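Local structure of lipase (Acinetobacter baumannii, 4OPM) at residues 61-64 / 65-69; 180-183 / 184-188; 270-273 / 274-278. The protein probably hydrolyses ester bonds in lipids as a lipase of the alpha/beta hydrolase fold. All blocks are in the same frame, centred on the assembly; numbering follows the deposited sequence. Where two conformers were deposited one is given.

Contact 1. Residues 61-64 / 65-69; sequences NRVA and HYLTT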
ATOM      1  N   ASN A  61       2.053   9.304   3.446  1.00 13.65           N
ATOM      2  CA  ASN A  61       2.390  10.501   4.233  1.00 12.59           C
ATOM      3  C   ASN A  61       1.180  11.259   4.754  1.00 17.27           C
ATOM      4  O   ASN A  61       1.166  11.602   5.939  1.00 15.88           O
ATOM      5  CB  ASN A  61       3.304  11.459   3.472  1.00 14.87           C
ATOM      6  CG  ASN A  61       4.724  10.921   3.351  1.00 20.87           C
ATOM      7  OD1 ASN A  61       5.099   9.942   4.017  1.00 18.88           O
ATOM      8  ND2 ASN A  61       5.527  11.524   2.485  1.00 15.57           N
ATOM      9  N   ARG A  62       0.169  11.488   3.899  1.00 15.51           N
ATOM     10  CA  ARG A  62      -1.050  12.252   4.259  1.00 15.73           C
ATOM     11  C   ARG A  62      -1.852  11.555   5.359  1.00 18.56           C
ATOM     12  O   ARG A  62      -2.382  12.221   6.246  1.00 17.73           O
ATOM     13  CB  ARG A  62      -1.932  12.481   3.020  1.00 16.08           C
ATOM     14  CG  ARG A  62      -1.245  13.314   1.973  1.00 21.84           C
ATOM     15  CD  ARG A  62      -2.135  13.609   0.795  1.00 21.92           C
ATOM     16  NE  ARG A  62      -1.317  14.229  -0.234  1.00 25.52           N
ATOM     17  CZ  ARG A  62      -1.581  15.377  -0.842  1.00 34.22           C
ATOM     18  NH1 ARG A  62      -2.711  16.027  -0.588  1.00 25.08           N
ATOM     19  NH2 ARG A  62      -0.730  15.871  -1.729  1.00 30.26           N
ATOM     20  N   VAL A  63      -1.929  10.221   5.305  1.00 14.31           N
ATOM     21  CA  VAL A  63      -2.622   9.431   6.320  1.00 13.48           C
ATOM     22  C   VAL A  63      -1.724   9.340   7.571  1.00 15.74           C
ATOM     23  O   VAL A  63      -2.204   9.550   8.696  1.00 14.26           O
ATOM     24  CB  VAL A  63      -3.002   8.024   5.770  1.00 17.37           C
ATOM     25  CG1 VAL A  63      -3.360   7.056   6.898  1.00 18.00           C
ATOM     26  CG2 VAL A  63      -4.146   8.122   4.757  1.00 17.77           C
ATOM     27  N   ALA A  64      -0.423   8.999   7.380  1.00 14.89           N
ATOM     28  CA  ALA A  64       0.515   8.834   8.504  1.00 15.53           C
ATOM     29  C   ALA A  64       0.573  10.092   9.380  1.00 16.63           C
ATOM     30  O   ALA A  64       0.699   9.984  10.594  1.00 15.79           O
ATOM     31  CB  ALA A  64       1.908   8.490   7.999  1.00 16.25           C
ATOM     32  N   HIS A  65       0.439  11.281   8.767  1.00 14.69           N
ATOM     33  CA  HIS A  65       0.432  12.564   9.493  1.00 13.92           C
ATOM     34  C   HIS A  65      -0.525  12.523  10.715  1.00 17.09           C
ATOM     35  O   HIS A  65      -0.225  13.125  11.741  1.00 17.41           O
ATOM     36  CB  HIS A  65       0.008  13.684   8.533  1.00 14.05           C
ATOM     37  CG  HIS A  65      -0.251  15.004   9.193  1.00 16.94           C
ATOM     38  ND1 HIS A  65       0.781  15.838   9.562  1.00 18.20           N
ATOM     39  CD2 HIS A  65      -1.432  15.602   9.491  1.00 18.09           C
ATOM     40  CE1 HIS A  65       0.208  16.916  10.076  1.00 17.99           C
ATOM     41  NE2 HIS A  65      -1.123  16.811  10.070  1.00 17.69           N
ATOM     42  N   TYR A  66      -1.671  11.811  10.596  1.00 14.95           N
ATOM     43  CA  TYR A  66      -2.674  11.747  11.662  1.00 15.11           C
ATOM     44  C   TYR A  66      -2.459  10.590  12.638  1.00 20.15           C
ATOM     45  O   TYR A  66      -3.213  10.473  13.609  1.00 19.73           O
ATOM     46  CB  TYR A  66      -4.081  11.616  11.040  1.00 15.51           C
ATOM     47  CG  TYR A  66      -4.463  12.835  10.234  1.00 16.07           C
ATOM     48  CD1 TYR A  66      -4.993  13.964  10.853  1.00 18.00           C
ATOM     49  CD2 TYR A  66      -4.245  12.882   8.860  1.00 15.83           C
ATOM     50  CE1 TYR A  66      -5.287  15.115  10.127  1.00 17.92           C
ATOM     51  CE2 TYR A  66      -4.529  14.029   8.121  1.00 16.09           C
ATOM     52  CZ  TYR A  66      -5.056  15.143   8.761  1.00 21.25           C
ATOM     53  OH  TYR A  66      -5.350  16.288   8.068  1.00 18.15           O
ATOM     54  N   LEU A  67      -1.458   9.743  12.379  1.00 16.99           N
ATOM     55  CA  LEU A  67      -1.246   8.531  13.177  1.00 16.99           C
ATOM     56  C   LEU A  67       0.028   8.562  14.014  1.00 20.35           C
ATOM     57  O   LEU A  67       0.126   7.817  14.989  1.00 20.21           O
ATOM     58  CB  LEU A  67      -1.198   7.310  12.231  1.00 16.86           C
ATOM     59  CG  LEU A  67      -2.484   7.026  11.426  1.00 20.17           C
ATOM     60  CD1 LEU A  67      -2.230   6.016  10.348  1.00 19.85           C
ATOM     61  CD2 LEU A  67      -3.645   6.607  12.336  1.00 21.10           C
ATOM     62  N   THR A  68       1.000   9.402  13.645  1.00 18.95           N
ATOM     63  CA  THR A  68       2.296   9.454  14.325  1.00 19.12           C
ATOM     64  C   THR A  68       2.212  10.094  15.737  1.00 24.78           C
ATOM     65  O   THR A  68       3.182   9.997  16.477  1.00 25.68           O
ATOM     66  CB  THR A  68       3.336  10.144  13.453  1.00 21.17           C
ATOM     67  OG1 THR A  68       2.838  11.415  13.044  1.00 20.17           O
ATOM     68  CG2 THR A  68       3.734   9.316  12.246  1.00 16.14           C
ATOM     69  N   THR A  69       1.082  10.704  16.128  1.00 22.30           N
ATOM     70  CA  THR A  69       0.985  11.258  17.484  1.00 23.66           C
ATOM     71  C   THR A  69       0.685  10.116  18.468  1.00 29.11           C
ATOM     72  O   THR A  69       1.388   9.984  19.473  1.00 31.02           O
ATOM     73  CB  THR A  69      -0.050  12.393  17.577  1.00 35.66           C
ATOM     74  OG1 THR A  69       0.348  13.465  16.723  1.00 37.80           O
ATOM     75  CG2 THR A  69      -0.213  12.931  19.004  1.00 35.48           C
TER
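Ala64 and Leu67 meet where the short helix 61-64 of the alpha/beta hydrolase fold runs out into the turn leading to strand 72-76. Ala64 O takes two backbone N-H groups. Leu67 N lies 2.8 Å from Ala64 O, and Thr68 N lies 3.1 Å from the same oxygen. One acceptor thus holds both an i to i+3 and an i to i+4 bond. Upstream, His65 N bonds to Asn61 O and Tyr66 N to Val63 O.

The tight side is apolar. Val63 and Leu67 are buried and run alongside each other in the same direction, with Val63 CG1 3.8 Å from Leu67 CD1. With a first torsion of 164°, CG1 of Val63 lies anti to the backbone N, on the side of Leu67. Ile277 packs on Val63, and Ile285 of helix 281-298 on Leu67.

The other side is looser and more polar: His65, Tyr66 and Thr68 are partly exposed. His65 sends ND1 to Trp19 O and stacks its ring on Trp19. Thr68 OG1 bonds to Ala20 O. The His65 ring brings CD2 over the centre of one Tyr66 face, 3.6 Å above its plane. Even here Arg62 O is buried, without a hydrogen-bond partner; the edge of the Tyr66 ring lies against it, with Tyr66 CD2 3.3 Å from Arg62 O.

Contact 2. Residues 180-183 / 184-188; sequences QTMF and NPPFI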
ATOM      1  N   GLN A 180      -6.442   6.838 -14.425  1.00 18.29           N
ATOM      2  CA  GLN A 180      -7.036   5.523 -14.172  1.00 17.08           C
ATOM      3  C   GLN A 180      -7.137   5.208 -12.690  1.00 19.38           C
ATOM      4  O   GLN A 180      -8.019   4.450 -12.293  1.00 19.56           O
ATOM      5  CB  GLN A 180      -6.233   4.379 -14.858  1.00 18.25           C
ATOM      6  CG  GLN A 180      -5.811   4.606 -16.327  1.00 20.38           C
ATOM      7  CD  GLN A 180      -6.817   5.320 -17.198  1.00 27.78           C
ATOM      8  OE1 GLN A 180      -6.495   6.332 -17.831  1.00 25.90           O
ATOM      9  NE2 GLN A 180      -8.054   4.842 -17.237  1.00 18.82           N
ATOM     10  N   THR A 181      -6.200   5.724 -11.876  1.00 15.79           N
ATOM     11  CA  THR A 181      -6.125   5.334 -10.470  1.00 15.76           C
ATOM     12  C   THR A 181      -6.819   6.299  -9.510  1.00 19.44           C
ATOM     13  O   THR A 181      -6.980   5.956  -8.343  1.00 19.32           O
ATOM     14  CB  THR A 181      -4.655   5.155 -10.040  1.00 21.81           C
ATOM     15  OG1 THR A 181      -3.958   6.394 -10.197  1.00 26.03           O
ATOM     16  CG2 THR A 181      -3.962   4.068 -10.821  1.00 22.69           C
HETATM   17  N   MSE A 182      -7.147   7.518  -9.954  1.00 15.87           N
HETATM   18  CA  MSE A 182      -7.781   8.467  -9.045  1.00 15.15           C
HETATM   19  C   MSE A 182      -8.960   9.174  -9.687  1.00 20.19           C
HETATM   20  O   MSE A 182      -8.933   9.473 -10.881  1.00 21.09           O
HETATM   21  CB  MSE A 182      -6.760   9.505  -8.531  1.00 16.71           C
HETATM   22  CG  MSE A 182      -5.653   8.864  -7.707  1.00 21.17           C
HETATM   23 SE   MSE A 182      -4.553  10.181  -6.829  0.75 27.42          SE
HETATM   24  CE  MSE A 182      -3.677  10.663  -8.148  1.00 23.87           C
ATOM     25  N   PHE A 183      -9.994   9.437  -8.877  1.00 16.04           N
ATOM     26  CA  PHE A 183     -11.180  10.190  -9.288  1.00 15.34           C
ATOM     27  C   PHE A 183     -11.064  11.629  -8.764  1.00 19.64           C
ATOM     28  O   PHE A 183     -11.452  12.581  -9.446  1.00 19.22           O
ATOM     29  CB  PHE A 183     -12.462   9.528  -8.768  1.00 16.82           C
ATOM     30  CG  PHE A 183     -13.715  10.124  -9.379  1.00 18.09           C
ATOM     31  CD1 PHE A 183     -14.190   9.672 -10.608  1.00 21.87           C
ATOM     32  CD2 PHE A 183     -14.410  11.139  -8.730  1.00 20.41           C
ATOM     33  CE1 PHE A 183     -15.365  10.202 -11.163  1.00 23.47           C
ATOM     34  CE2 PHE A 183     -15.580  11.679  -9.292  1.00 23.15           C
ATOM     35  CZ  PHE A 183     -16.041  11.214 -10.503  1.00 22.69           C
ATOM     36  N   ASN A 184     -10.502  11.774  -7.546  1.00 16.79           N
ATOM     37  CA  ASN A 184     -10.309  13.078  -6.904  1.00 16.08           C
ATOM     38  C   ASN A 184      -8.816  13.271  -6.605  1.00 18.20           C
ATOM     39  O   ASN A 184      -8.438  13.292  -5.434  1.00 16.65           O
ATOM     40  CB  ASN A 184     -11.165  13.155  -5.640  1.00 16.67           C
ATOM     41  CG  ASN A 184     -11.107  14.507  -4.994  1.00 28.71           C
ATOM     42  OD1 ASN A 184     -11.188  15.527  -5.673  1.00 22.97           O
ATOM     43  ND2 ASN A 184     -10.862  14.533  -3.689  1.00 20.89           N
ATOM     44  N   PRO A 185      -7.917  13.329  -7.630  1.00 16.33           N
ATOM     45  CA  PRO A 185      -6.489  13.460  -7.318  1.00 15.84           C
ATOM     46  C   PRO A 185      -6.199  14.729  -6.523  1.00 17.90           C
ATOM     47  O   PRO A 185      -6.891  15.733  -6.712  1.00 16.37           O
ATOM     48  CB  PRO A 185      -5.828  13.515  -8.705  1.00 17.91           C
ATOM     49  CG  PRO A 185      -6.926  14.003  -9.625  1.00 22.08           C
ATOM     50  CD  PRO A 185      -8.140  13.329  -9.093  1.00 17.43           C
ATOM     51  N   PRO A 186      -5.187  14.713  -5.635  1.00 15.85           N
ATOM     52  CA  PRO A 186      -4.866  15.934  -4.881  1.00 15.93           C
ATOM     53  C   PRO A 186      -4.154  16.951  -5.778  1.00 18.08           C
ATOM     54  O   PRO A 186      -3.849  16.658  -6.942  1.00 17.21           O
ATOM     55  CB  PRO A 186      -3.935  15.411  -3.783  1.00 17.15           C
ATOM     56  CG  PRO A 186      -3.183  14.289  -4.465  1.00 21.03           C
ATOM     57  CD  PRO A 186      -4.270  13.606  -5.282  1.00 16.87           C
ATOM     58  N   PHE A 187      -3.892  18.145  -5.245  1.00 14.32           N
ATOM     59  CA  PHE A 187      -3.165  19.133  -6.026  1.00 14.27           C
ATOM     60  C   PHE A 187      -1.711  18.681  -6.222  1.00 18.37           C
ATOM     61  O   PHE A 187      -1.004  18.406  -5.247  1.00 17.84           O
ATOM     62  CB  PHE A 187      -3.215  20.503  -5.357  1.00 15.21           C
ATOM     63  CG  PHE A 187      -2.258  21.520  -5.952  1.00 15.62           C
ATOM     64  CD1 PHE A 187      -2.276  21.803  -7.317  1.00 17.84           C
ATOM     65  CD2 PHE A 187      -1.335  22.182  -5.150  1.00 16.33           C
ATOM     66  CE1 PHE A 187      -1.388  22.734  -7.864  1.00 19.00           C
ATOM     67  CE2 PHE A 187      -0.480  23.150  -5.691  1.00 19.06           C
ATOM     68  CZ  PHE A 187      -0.503  23.406  -7.047  1.00 17.13           C
ATOM     69  N   ILE A 188      -1.288  18.598  -7.484  1.00 16.34           N
ATOM     70  CA  ILE A 188       0.075  18.201  -7.826  1.00 16.90           C
ATOM     71  C   ILE A 188       0.622  19.209  -8.834  1.00 19.96           C
ATOM     72  O   ILE A 188       0.227  19.172 -10.002  1.00 18.98           O
ATOM     73  CB  ILE A 188       0.207  16.728  -8.339  1.00 19.90           C
ATOM     74  CG1 ILE A 188      -0.478  15.705  -7.390  1.00 20.67           C
ATOM     75  CG2 ILE A 188       1.688  16.369  -8.562  1.00 21.57           C
ATOM     76  CD1 ILE A 188      -0.802  14.345  -8.052  1.00 25.55           C
TER
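OE1 of Glu279 takes the backbone N-H groups of Phe183 and Asn184, which adjoin across the contact, and that of Gly273. Three backbone groups thus grip one carboxylate atom. This fixes the chain just after helix 173-181, where Met182 is the first residue to leave the helical conformation. No hydrogen bond joins residues 180-183 to 184-188 directly; what joins them is apolar packing.

Met182, a selenomethionine, carries most of it. Its side chain runs out extended as far as SE and then bends (chi3 -76°). The bend lays the terminal methyl against the first proline, with Met182 CE 3.6 Å from Pro185 CB. SE of Met182 also touches the second proline, 3.8 Å from Pro186 CD. Met182 passes Pro186 at about a right angle, but meets Pro185 at a slant. SE touches both prolines, and the methyl lies closer to Pro185. Met182 is buried, while Phe183, Asn184 and Pro185 are exposed.

The backbone adds a second close approach. Pro185 CD lies 3.4 Å from Phe183 C, against the carbonyl group of that residue. The Phe183 ring turns from the prolines and packs on Gln244 and Asn271.

Residues 182-188 form most of the link between helix 173-181 and helix 190-220. These helices lie in the insertion between strands 137-143 and 237-242, the usual place for the cap of an alpha/beta hydrolase, and are probably part of its cap, or lid.

Contact 3. Residues 270-273 / 274-278; sequences ENVG and HMPIL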
ATOM      1  N   GLU A 270     -17.779   8.041  -1.686  1.00 17.35           N
ATOM      2  CA  GLU A 270     -18.282   8.569  -2.957  1.00 17.40           C
ATOM      3  C   GLU A 270     -17.229   9.510  -3.567  1.00 20.21           C
ATOM      4  O   GLU A 270     -16.476  10.151  -2.821  1.00 19.89           O
ATOM      5  CB  GLU A 270     -19.598   9.348  -2.731  1.00 19.36           C
ATOM      6  CG  GLU A 270     -20.777   8.481  -2.313  1.00 32.24           C
ATOM      7  CD  GLU A 270     -21.233   7.434  -3.312  1.00 59.72           C
ATOM      8  OE1 GLU A 270     -21.240   7.723  -4.532  1.00 53.62           O
ATOM      9  OE2 GLU A 270     -21.591   6.320  -2.866  1.00 61.51           O
ATOM     10  N   ASN A 271     -17.177   9.599  -4.909  1.00 17.37           N
ATOM     11  CA  ASN A 271     -16.297  10.515  -5.649  1.00 16.26           C
ATOM     12  C   ASN A 271     -14.807  10.312  -5.320  1.00 18.25           C
ATOM     13  O   ASN A 271     -14.034  11.265  -5.309  1.00 17.19           O
ATOM     14  CB  ASN A 271     -16.706  11.982  -5.402  1.00 17.82           C
ATOM     15  CG  ASN A 271     -18.118  12.246  -5.870  1.00 30.90           C
ATOM     16  OD1 ASN A 271     -18.505  11.865  -6.974  1.00 27.50           O
ATOM     17  ND2 ASN A 271     -18.945  12.777  -4.988  1.00 26.21           N
ATOM     18  N   VAL A 272     -14.425   9.056  -5.085  1.00 13.94           N
ATOM     19  CA  VAL A 272     -13.045   8.663  -4.790  1.00 12.90           C
ATOM     20  C   VAL A 272     -12.741   7.429  -5.643  1.00 16.74           C
ATOM     21  O   VAL A 272     -13.616   6.576  -5.808  1.00 16.37           O
ATOM     22  CB  VAL A 272     -12.848   8.408  -3.262  1.00 15.78           C
ATOM     23  CG1 VAL A 272     -11.500   7.742  -2.976  1.00 15.82           C
ATOM     24  CG2 VAL A 272     -12.973   9.712  -2.466  1.00 14.94           C
ATOM     25  N   GLY A 273     -11.520   7.357  -6.184  1.00 14.04           N
ATOM     26  CA  GLY A 273     -11.074   6.252  -7.022  1.00 14.61           C
ATOM     27  C   GLY A 273     -10.292   5.205  -6.252  1.00 17.06           C
ATOM     28  O   GLY A 273     -10.567   4.931  -5.077  1.00 16.77           O
ATOM     29  N   HIS A 274      -9.286   4.643  -6.906  1.00 13.70           N
ATOM     30  CA  HIS A 274      -8.468   3.551  -6.353  1.00 13.60           C
ATOM     31  C   HIS A 274      -7.498   3.978  -5.236  1.00 15.52           C
ATOM     32  O   HIS A 274      -6.973   3.090  -4.551  1.00 16.38           O
ATOM     33  CB  HIS A 274      -7.662   2.917  -7.513  1.00 13.79           C
ATOM     34  CG  HIS A 274      -6.868   1.711  -7.147  1.00 17.05           C
ATOM     35  ND1 HIS A 274      -7.475   0.554  -6.668  1.00 18.32           N
ATOM     36  CD2 HIS A 274      -5.534   1.507  -7.221  1.00 18.95           C
ATOM     37  CE1 HIS A 274      -6.490  -0.302  -6.458  1.00 17.96           C
ATOM     38  NE2 HIS A 274      -5.309   0.223  -6.783  1.00 18.58           N
HETATM   39  N   MSE A 275      -7.269   5.304  -5.018  1.00 12.65           N
HETATM   40  CA  MSE A 275      -6.282   5.741  -4.022  0.80 12.36           C
HETATM   41  C   MSE A 275      -6.879   6.686  -2.940  1.00 16.07           C
HETATM   42  O   MSE A 275      -6.446   7.844  -2.802  1.00 15.63           O
HETATM   43  CB  MSE A 275      -5.095   6.408  -4.752  0.80 14.51           C
HETATM   44  CG  MSE A 275      -3.834   6.409  -3.958  0.80 20.01           C
HETATM   45 SE   MSE A 275      -2.345   6.236  -5.186  0.60 27.19          SE
HETATM   46  CE  MSE A 275      -1.037   5.818  -3.853  0.80 24.36           C
ATOM     47  N   PRO A 276      -7.797   6.184  -2.062  1.00 13.73           N
ATOM     48  CA  PRO A 276      -8.336   7.054  -0.989  1.00 14.68           C
ATOM     49  C   PRO A 276      -7.276   7.665  -0.061  1.00 15.98           C
ATOM     50  O   PRO A 276      -7.502   8.747   0.472  1.00 15.84           O
ATOM     51  CB  PRO A 276      -9.219   6.099  -0.183  1.00 16.71           C
ATOM     52  CG  PRO A 276      -9.659   5.067  -1.166  1.00 19.94           C
ATOM     53  CD  PRO A 276      -8.434   4.847  -2.018  1.00 15.81           C
ATOM     54  N   ILE A 277      -6.126   6.979   0.138  1.00 13.45           N
ATOM     55  CA  ILE A 277      -5.056   7.469   1.021  1.00 12.93           C
ATOM     56  C   ILE A 277      -4.462   8.810   0.518  1.00 16.86           C
ATOM     57  O   ILE A 277      -3.919   9.572   1.329  1.00 15.54           O
ATOM     58  CB  ILE A 277      -3.976   6.411   1.286  1.00 15.91           C
ATOM     59  CG1 ILE A 277      -3.215   6.013  -0.008  1.00 16.42           C
ATOM     60  CG2 ILE A 277      -4.618   5.186   1.991  1.00 15.91           C
ATOM     61  CD1 ILE A 277      -1.952   5.125   0.220  1.00 17.37           C
ATOM     62  N   LEU A 278      -4.588   9.105  -0.789  1.00 14.08           N
ATOM     63  CA  LEU A 278      -4.138  10.393  -1.356  1.00 14.53           C
ATOM     64  C   LEU A 278      -5.321  11.258  -1.806  1.00 16.81           C
ATOM     65  O   LEU A 278      -5.186  12.480  -1.857  1.00 17.34           O
ATOM     66  CB  LEU A 278      -3.176  10.184  -2.542  1.00 14.51           C
ATOM     67  CG  LEU A 278      -1.762   9.639  -2.218  1.00 19.22           C
ATOM     68  CD1 LEU A 278      -0.931   9.559  -3.489  1.00 21.76           C
ATOM     69  CD2 LEU A 278      -1.029  10.522  -1.231  1.00 19.86           C
TER
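Val272 packs on Pro276, four residues ahead, as the chain turns from strand 267-269 into helix 276-279. Both residues are buried. The touching branch is CG1 of Val272, which stands 3.7 Å from Pro276 CG and 3.8 Å from Pro276 CA. A first torsion of 169° sets CG1 opposite the backbone N and turns it to the proline. The two side chains cross at a slant. The backbone of Val272 is hydrogen-bonded to that of Gln244, in the loop after strand 237-242.

Gly273 follows, also buried. Its carbonyl oxygen faces the proline ring, with Gly273 O 3.7 Å from Pro276 CD. Gly273 O is also near Met275 N, but the angle is too poor for a hydrogen bond. The proline ring thus has Val272 CG1 against its CG and the glycine carbonyl beside its CD.

The next residue, His274, fits the histidine of a Ser-His-Asp triad. The loop after the last strand of the sheet is where alpha/beta hydrolases carry it. His274 ND1 bonds to Asp245 OD2, and NE2 bonds to Ser120 OG, on the probable nucleophile elbow. These two bonds, one on each ring nitrogen, would fix its rotation.

Met275 takes the N-cap position. Its N-H goes to Glu279 OE2, on the carboxylate that also holds Gly273 N, so the residues on either side of the histidine share it. In the first turn of helix 276-279, Leu278 N bonds to Met275 O at 3.0 Å.

Contact 3 is buried and holds the probable catalytic histidine, contact 1 is partly buried, and contact 2 lies at the surface. Contacts 2 and 3 are close, with centres about 8 Å apart, and share Glu279 as an acceptor. There the probable cap meets the core: Thr181 O lies 3.2 Å from His274 CB, and Asn184 CB lies 3.5 Å from Asn271 O. Contact 1 joins contact 3 through Val63 and Arg62, which pack on Ile277 and Leu278. Arg62 also reaches Pro186 of contact 2. Backbone hydrogen bonds dominate contact 1. In contacts 2 and 3 prolines supply the apolar touch, and no hydrogen bond crosses between the paired segments.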